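Local structure of CopN (Chlamydia pneumoniae, 4NRH) at residues 231-236 with 267-272; 261-266 with 296-301. The protein probably acts as a gatekeeper of type III secretion, forming a complex with the chaperone Scc3 that directs secretion of translocators. One frame throughout, in Å; residues are numbered along the deposited sequence.

Interaction 1. Residues 231-236 with 267-272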
ATOM      1  N   GLU A 231      -6.420  13.597  11.253  1.00 42.37           N
ATOM      2  CA  GLU A 231      -6.680  12.640  12.323  1.00 48.50           C
ATOM      3  C   GLU A 231      -8.173  12.352  12.457  1.00 41.01           C
ATOM      4  O   GLU A 231      -8.568  11.229  12.766  1.00 45.67           O
ATOM      5  CB  GLU A 231      -6.111  13.147  13.651  1.00 42.10           C
ATOM      6  CG  GLU A 231      -4.591  13.090  13.726  1.00 45.18           C
ATOM      7  CD  GLU A 231      -4.029  13.866  14.902  1.00 50.76           C
ATOM      8  OE1 GLU A 231      -4.779  14.654  15.514  1.00 51.51           O
ATOM      9  OE2 GLU A 231      -2.832  13.687  15.215  1.00 55.14           O
ATOM     10  N   SER A 232      -8.997  13.370  12.228  1.00 41.78           N
ATOM     11  CA  SER A 232     -10.447  13.201  12.263  1.00 43.79           C
ATOM     12  C   SER A 232     -10.895  12.323  11.102  1.00 41.22           C
ATOM     13  O   SER A 232     -11.737  11.440  11.266  1.00 44.32           O
ATOM     14  CB  SER A 232     -11.157  14.557  12.209  1.00 42.45           C
ATOM     15  OG  SER A 232     -11.037  15.248  13.440  1.00 65.96           O
ATOM     16  N   TYR A 233     -10.322  12.582   9.930  1.00 35.84           N
ATOM     17  CA  TYR A 233     -10.586  11.803   8.724  1.00 40.86           C
ATOM     18  C   TYR A 233     -10.305  10.321   8.955  1.00 37.07           C
ATOM     19  O   TYR A 233     -11.105   9.461   8.586  1.00 36.25           O
ATOM     20  CB  TYR A 233      -9.742  12.339   7.564  1.00 40.86           C
ATOM     21  CG  TYR A 233      -9.941  11.635   6.240  1.00 36.15           C
ATOM     22  CD1 TYR A 233     -11.184  11.611   5.620  1.00 37.59           C
ATOM     23  CD2 TYR A 233      -8.875  11.023   5.594  1.00 41.03           C
ATOM     24  CE1 TYR A 233     -11.364  10.976   4.403  1.00 41.50           C
ATOM     25  CE2 TYR A 233      -9.042  10.390   4.378  1.00 40.83           C
ATOM     26  CZ  TYR A 233     -10.288  10.368   3.786  1.00 45.31           C
ATOM     27  OH  TYR A 233     -10.454   9.734   2.575  1.00 44.94           O
ATOM     28  N   HIS A 234      -9.163  10.031   9.568  1.00 41.82           N
ATOM     29  CA  HIS A 234      -8.765   8.657   9.851  1.00 45.51           C
ATOM     30  C   HIS A 234      -9.618   8.041  10.955  1.00 47.70           C
ATOM     31  O   HIS A 234      -9.891   6.842  10.939  1.00 52.15           O
ATOM     32  CB  HIS A 234      -7.287   8.603  10.233  1.00 40.58           C
ATOM     33  CG  HIS A 234      -6.364   8.941   9.105  1.00 58.03           C
ATOM     34  ND1 HIS A 234      -5.171   9.606   9.291  1.00 65.06           N
ATOM     35  CD2 HIS A 234      -6.459   8.704   7.776  1.00 55.47           C
ATOM     36  CE1 HIS A 234      -4.573   9.766   8.125  1.00 66.32           C
ATOM     37  NE2 HIS A 234      -5.333   9.226   7.189  1.00 59.58           N
ATOM     38  N   LYS A 235     -10.030   8.866  11.911  1.00 42.16           N
ATOM     39  CA  LYS A 235     -10.925   8.425  12.976  1.00 46.72           C
ATOM     40  C   LYS A 235     -12.261   7.987  12.392  1.00 52.79           C
ATOM     41  O   LYS A 235     -12.840   6.982  12.808  1.00 59.94           O
ATOM     42  CB  LYS A 235     -11.140   9.542  13.999  1.00 58.15           C
ATOM     43  CG  LYS A 235     -11.931   9.122  15.227  1.00 70.30           C
ATOM     44  CD  LYS A 235     -11.925  10.215  16.284  1.00 80.38           C
ATOM     45  CE  LYS A 235     -12.821   9.857  17.459  1.00 92.16           C
ATOM     46  NZ  LYS A 235     -12.861  10.946  18.476  1.00 98.85           N
ATOM     47  N   ILE A 236     -12.742   8.754  11.420  1.00 51.86           N
ATOM     48  CA  ILE A 236     -14.000   8.459  10.747  1.00 49.26           C
ATOM     49  C   ILE A 236     -13.873   7.226   9.848  1.00 55.65           C
ATOM     50  O   ILE A 236     -14.762   6.374   9.825  1.00 57.02           O
ATOM     51  CB  ILE A 236     -14.477   9.671   9.924  1.00 40.55           C
ATOM     52  CG1 ILE A 236     -14.840  10.829  10.854  1.00 47.85           C
ATOM     53  CG2 ILE A 236     -15.672   9.307   9.078  1.00 48.51           C
ATOM     54  CD1 ILE A 236     -15.349  12.057  10.132  1.00 54.91           C
ATOM     55  N   ASN A 267     -17.488  18.424   2.720  1.00 37.33           N
ATOM     56  CA  ASN A 267     -17.160  18.362   1.301  1.00 43.15           C
ATOM     57  C   ASN A 267     -15.704  17.966   1.095  1.00 45.44           C
ATOM     58  O   ASN A 267     -15.365  17.262   0.144  1.00 46.45           O
ATOM     59  CB  ASN A 267     -17.439  19.704   0.623  1.00 36.95           C
ATOM     60  CG  ASN A 267     -18.918  19.946   0.398  1.00 46.16           C
ATOM     61  OD1 ASN A 267     -19.689  19.007   0.199  1.00 45.66           O
ATOM     62  ND2 ASN A 267     -19.321  21.210   0.428  1.00 50.61           N
ATOM     63  N   LEU A 268     -14.845  18.434   1.996  1.00 39.79           N
ATOM     64  CA  LEU A 268     -13.428  18.103   1.953  1.00 42.03           C
ATOM     65  C   LEU A 268     -13.216  16.615   2.226  1.00 41.77           C
ATOM     66  O   LEU A 268     -12.423  15.958   1.551  1.00 36.89           O
ATOM     67  CB  LEU A 268     -12.653  18.950   2.962  1.00 48.62           C
ATOM     68  CG  LEU A 268     -11.133  18.872   2.854  1.00 49.45           C
ATOM     69  CD1 LEU A 268     -10.714  19.220   1.440  1.00 53.78           C
ATOM     70  CD2 LEU A 268     -10.477  19.805   3.858  1.00 43.55           C
ATOM     71  N   PHE A 269     -13.922  16.095   3.226  1.00 34.71           N
ATOM     72  CA  PHE A 269     -13.870  14.672   3.550  1.00 32.00           C
ATOM     73  C   PHE A 269     -14.363  13.812   2.392  1.00 39.48           C
ATOM     74  O   PHE A 269     -13.765  12.782   2.077  1.00 39.71           O
ATOM     75  CB  PHE A 269     -14.694  14.374   4.806  1.00 33.24           C
ATOM     76  CG  PHE A 269     -13.992  14.718   6.090  1.00 36.03           C
ATOM     77  CD1 PHE A 269     -12.672  15.136   6.086  1.00 28.91           C
ATOM     78  CD2 PHE A 269     -14.653  14.615   7.303  1.00 33.53           C
ATOM     79  CE1 PHE A 269     -12.026  15.449   7.267  1.00 38.88           C
ATOM     80  CE2 PHE A 269     -14.012  14.926   8.487  1.00 39.93           C
ATOM     81  CZ  PHE A 269     -12.696  15.345   8.469  1.00 42.26           C
ATOM     82  N   PHE A 270     -15.460  14.234   1.770  1.00 43.36           N
ATOM     83  CA  PHE A 270     -16.045  13.495   0.658  1.00 43.43           C
ATOM     84  C   PHE A 270     -15.101  13.482  -0.541  1.00 41.40           C
ATOM     85  O   PHE A 270     -14.932  12.456  -1.198  1.00 34.50           O
ATOM     86  CB  PHE A 270     -17.397  14.093   0.258  1.00 40.09           C
ATOM     87  CG  PHE A 270     -18.173  13.243  -0.709  1.00 45.28           C
ATOM     88  CD1 PHE A 270     -18.001  13.391  -2.076  1.00 47.76           C
ATOM     89  CD2 PHE A 270     -19.064  12.286  -0.251  1.00 42.69           C
ATOM     90  CE1 PHE A 270     -18.708  12.605  -2.967  1.00 44.81           C
ATOM     91  CE2 PHE A 270     -19.773  11.498  -1.136  1.00 44.65           C
ATOM     92  CZ  PHE A 270     -19.595  11.659  -2.496  1.00 49.54           C
ATOM     93  N   SER A 271     -14.494  14.630  -0.818  1.00 33.83           N
ATOM     94  CA  SER A 271     -13.529  14.746  -1.905  1.00 37.96           C
ATOM     95  C   SER A 271     -12.299  13.883  -1.645  1.00 39.52           C
ATOM     96  O   SER A 271     -11.671  13.384  -2.579  1.00 39.91           O
ATOM     97  CB  SER A 271     -13.118  16.207  -2.100  1.00 37.43           C
ATOM     98  OG  SER A 271     -14.254  17.038  -2.257  1.00 52.64           O
ATOM     99  N   ALA A 272     -11.964  13.705  -0.370  1.00 33.51           N
ATOM    100  CA  ALA A 272     -10.799  12.917   0.023  1.00 40.26           C
ATOM    101  C   ALA A 272     -10.955  11.442  -0.339  1.00 39.78           C
ATOM    102  O   ALA A 272      -9.966  10.725  -0.491  1.00 36.85           O
ATOM    103  CB  ALA A 272     -10.541  13.068   1.516  1.00 38.39           C
TER
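Tyr233 and Phe269 dominate the crossing of helix 226-237 over helix 259-272, where the short axes pass 11.3 Å apart at -64°. With CG anti to the backbone N (chi1 -179°), the tyrosine ring is carried toward 267-272. Its CB lies 3.9 Å from CE1 of Phe269, and one step out its CD1 is 3.9 Å from CD1 of the same ring. The two aromatic side chains run past each other in opposite directions, their planes inclined by 38°, so the pair is oblique. Farther along, CE1 of Tyr233 lies near both the carbonyl oxygen of Phe269 and the methyl of Ala272. CZ of Tyr233 then comes within 3.5 Å of Ala272 CB, a close apolar contact. At the tip, the buried hydroxyl is hydrogen-bonded to Thr276 OG1, which also bonds to the carbonyl oxygen of Ala272; Phe202 of helix 179-215 meets the tyrosine ring edge-to-face.

Phe269 in turn pushes its ring against the other helix, placing one face over CA of Tyr233. Its CZ lies 4.1 Å from CB of Ser232, whose hydroxyl turns to Glu250 OE2. Ile236 comes in at about a right angle to Phe269, setting its terminal CD1 3.6 Å from CE2 of the ring. Val251 and Ile294 also touch Phe269, bringing helices 244-255 and 284-301 to this point. Such interlocked, largely apolar side chains between obliquely crossed helices are typical of the core of an all-helical bundle, here the third helical domain of the CopN family.

Interaction 2. Residues 261-266 with 296-301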
ATOM      1  N   SER A 261     -18.870  26.311   7.587  1.00 46.28           N
ATOM      2  CA  SER A 261     -17.638  25.681   8.047  1.00 42.06           C
ATOM      3  C   SER A 261     -17.793  24.165   8.072  1.00 42.16           C
ATOM      4  O   SER A 261     -16.937  23.436   7.571  1.00 41.58           O
ATOM      5  CB  SER A 261     -17.253  26.199   9.433  1.00 39.35           C
ATOM      6  OG  SER A 261     -16.995  27.592   9.402  1.00 53.87           O
ATOM      7  N   VAL A 262     -18.886  23.702   8.672  1.00 39.56           N
ATOM      8  CA  VAL A 262     -19.183  22.278   8.763  1.00 42.14           C
ATOM      9  C   VAL A 262     -19.329  21.667   7.371  1.00 47.57           C
ATOM     10  O   VAL A 262     -18.748  20.620   7.078  1.00 46.66           O
ATOM     11  CB  VAL A 262     -20.470  22.024   9.573  1.00 42.13           C
ATOM     12  CG1 VAL A 262     -20.880  20.562   9.486  1.00 35.37           C
ATOM     13  CG2 VAL A 262     -20.271  22.440  11.020  1.00 41.50           C
ATOM     14  N   THR A 263     -20.107  22.332   6.523  1.00 43.51           N
ATOM     15  CA  THR A 263     -20.298  21.912   5.137  1.00 41.37           C
ATOM     16  C   THR A 263     -18.970  21.821   4.387  1.00 41.31           C
ATOM     17  O   THR A 263     -18.727  20.863   3.652  1.00 39.26           O
ATOM     18  CB  THR A 263     -21.239  22.879   4.388  1.00 42.66           C
ATOM     19  OG1 THR A 263     -22.535  22.856   4.999  1.00 45.59           O
ATOM     20  CG2 THR A 263     -21.368  22.485   2.922  1.00 38.63           C
ATOM     21  N   GLY A 264     -18.116  22.822   4.582  1.00 36.80           N
ATOM     22  CA  GLY A 264     -16.822  22.868   3.923  1.00 33.59           C
ATOM     23  C   GLY A 264     -15.943  21.677   4.257  1.00 39.39           C
ATOM     24  O   GLY A 264     -15.302  21.101   3.376  1.00 37.23           O
ATOM     25  N   VAL A 265     -15.912  21.310   5.534  1.00 33.49           N
ATOM     26  CA  VAL A 265     -15.122  20.170   5.986  1.00 36.77           C
ATOM     27  C   VAL A 265     -15.701  18.861   5.452  1.00 42.01           C
ATOM     28  O   VAL A 265     -14.962  17.975   5.019  1.00 36.43           O
ATOM     29  CB  VAL A 265     -15.049  20.111   7.524  1.00 37.57           C
ATOM     30  CG1 VAL A 265     -14.356  18.836   7.981  1.00 31.70           C
ATOM     31  CG2 VAL A 265     -14.321  21.331   8.064  1.00 34.30           C
ATOM     32  N   LEU A 266     -17.027  18.750   5.480  1.00 38.94           N
ATOM     33  CA  LEU A 266     -17.713  17.564   4.978  1.00 37.04           C
ATOM     34  C   LEU A 266     -17.429  17.345   3.496  1.00 36.32           C
ATOM     35  O   LEU A 266     -17.166  16.223   3.064  1.00 42.80           O
ATOM     36  CB  LEU A 266     -19.221  17.675   5.209  1.00 33.91           C
ATOM     37  CG  LEU A 266     -19.721  17.475   6.639  1.00 37.88           C
ATOM     38  CD1 LEU A 266     -21.177  17.897   6.760  1.00 40.75           C
ATOM     39  CD2 LEU A 266     -19.545  16.028   7.062  1.00 38.18           C
ATOM     40  N   ASN A 296     -25.195  12.163   3.479  1.00 44.36           N
ATOM     41  CA  ASN A 296     -26.339  12.316   4.369  1.00 48.37           C
ATOM     42  C   ASN A 296     -26.116  13.431   5.384  1.00 49.29           C
ATOM     43  O   ASN A 296     -27.037  14.181   5.707  1.00 50.19           O
ATOM     44  CB  ASN A 296     -26.632  11.001   5.097  1.00 46.40           C
ATOM     45  CG  ASN A 296     -27.209   9.943   4.179  1.00 59.61           C
ATOM     46  OD1 ASN A 296     -27.362  10.164   2.976  1.00 63.23           O
ATOM     47  ND2 ASN A 296     -27.540   8.787   4.742  1.00 60.51           N
ATOM     48  N   ALA A 297     -24.889  13.528   5.886  1.00 46.86           N
ATOM     49  CA  ALA A 297     -24.533  14.560   6.852  1.00 45.41           C
ATOM     50  C   ALA A 297     -24.654  15.950   6.241  1.00 43.73           C
ATOM     51  O   ALA A 297     -25.136  16.880   6.885  1.00 49.47           O
ATOM     52  CB  ALA A 297     -23.122  14.331   7.376  1.00 39.69           C
ATOM     53  N   LEU A 298     -24.219  16.081   4.991  1.00 42.19           N
ATOM     54  CA  LEU A 298     -24.341  17.334   4.251  1.00 46.43           C
ATOM     55  C   LEU A 298     -25.791  17.795   4.132  1.00 47.16           C
ATOM     56  O   LEU A 298     -26.091  18.976   4.298  1.00 52.96           O
ATOM     57  CB  LEU A 298     -23.729  17.187   2.857  1.00 41.14           C
ATOM     58  CG  LEU A 298     -22.210  17.306   2.760  1.00 43.70           C
ATOM     59  CD1 LEU A 298     -21.721  16.781   1.422  1.00 40.56           C
ATOM     60  CD2 LEU A 298     -21.786  18.753   2.955  1.00 46.54           C
ATOM     61  N   ASP A 299     -26.682  16.854   3.842  1.00 48.64           N
ATOM     62  CA  ASP A 299     -28.102  17.156   3.693  1.00 60.50           C
ATOM     63  C   ASP A 299     -28.725  17.597   5.015  1.00 57.88           C
ATOM     64  O   ASP A 299     -29.482  18.567   5.059  1.00 60.43           O
ATOM     65  CB  ASP A 299     -28.847  15.940   3.138  1.00 62.07           C
ATOM     66  CG  ASP A 299     -28.435  15.604   1.717  1.00 68.15           C
ATOM     67  OD1 ASP A 299     -27.985  16.520   0.995  1.00 72.54           O
ATOM     68  OD2 ASP A 299     -28.560  14.426   1.323  1.00 72.66           O
ATOM     69  N   ALA A 300     -28.407  16.874   6.085  1.00 59.59           N
ATOM     70  CA  ALA A 300     -28.918  17.185   7.417  1.00 61.30           C
ATOM     71  C   ALA A 300     -28.474  18.567   7.890  1.00 62.29           C
ATOM     72  O   ALA A 300     -29.239  19.292   8.527  1.00 67.50           O
ATOM     73  CB  ALA A 300     -28.476  16.120   8.411  1.00 55.63           C
ATOM     74  N   VAL A 301     -27.232  18.921   7.575  1.00 56.48           N
ATOM     75  CA  VAL A 301     -26.642  20.181   8.022  1.00 58.90           C
ATOM     76  C   VAL A 301     -27.257  21.401   7.333  1.00 68.31           C
ATOM     77  O   VAL A 301     -27.489  22.431   7.970  1.00 76.77           O
ATOM     78  CB  VAL A 301     -25.108  20.181   7.800  1.00 56.77           C
ATOM     79  CG1 VAL A 301     -24.536  21.588   7.895  1.00 52.99           C
ATOM     80  CG2 VAL A 301     -24.428  19.261   8.801  1.00 61.20           C
TER
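Leu266 and Leu298 make the closest apolar contact between segments 261-266 and 296-301, with CB of Leu266 3.6 Å from CD2 of Leu298. The two side chains run alongside each other, pointing opposite ways, so that the end of Leu298 lies beside the base of Leu266. The two terminal methyls of Leu266 divide the work: CD2 meets the methyl of Ala297 at 4.0 Å, while CD1 touches both CD2 of Leu298 and CG2 of Val301, 4.1 Å from the latter. Both branches of Val301 take part as well. CG2 approaches CG1 of Val262 to 3.8 Å, and CG1 is near that same methyl, so the valine pair meets through a single branch on one side and a fork on the other.

The backbones run nearly antiparallel, at 167° with the short axes 9.9 Å apart, are nearest at Thr263 and Leu298, and are joined by no hydrogen bond, van der Waals contact alone connecting the two segments. This is side-by-side helix packing within the third helical domain of the CopN family. Val262 also touches Val251 of helix 244-255, whereas Leu298 and Val301 remain partly exposed.

Thr263 supplies the mixed part of the contact. Its CG2, anti to the backbone N, is turned to Leu298 and lies 3.8 Å from CD2, the two side chains crossing at about a right angle. OG1 sits on another branch, beside the backbone N, where it is hydrogen-bonded to the carbonyl oxygen of Val259 in its own helix. With its polar need met there, the hydroxyl oxygen packs 3.7 Å from CG1 of Val301.

Helix 259-272 serves both interactions, giving its C-terminal part to helix 226-237 and an earlier part to helix 284-301. The centres lie about 12 Å apart, and the contacts touch where OD1 of Asn267 packs 3.3 Å from CD1 of Leu298. Interaction 1 is the deeper: all its touching residues are buried, aromatic rings fill a steep crossing, and buried hydroxyls find partners elsewhere in the chain. Interaction 2, farther from the centre of the chain, is only half buried and joins nearly antiparallel helices through aliphatic branches. Beside interaction 1, Phe270 packs on Leu46 of the chaperone chain, whereas no other chain touches 261-266 or 296-301.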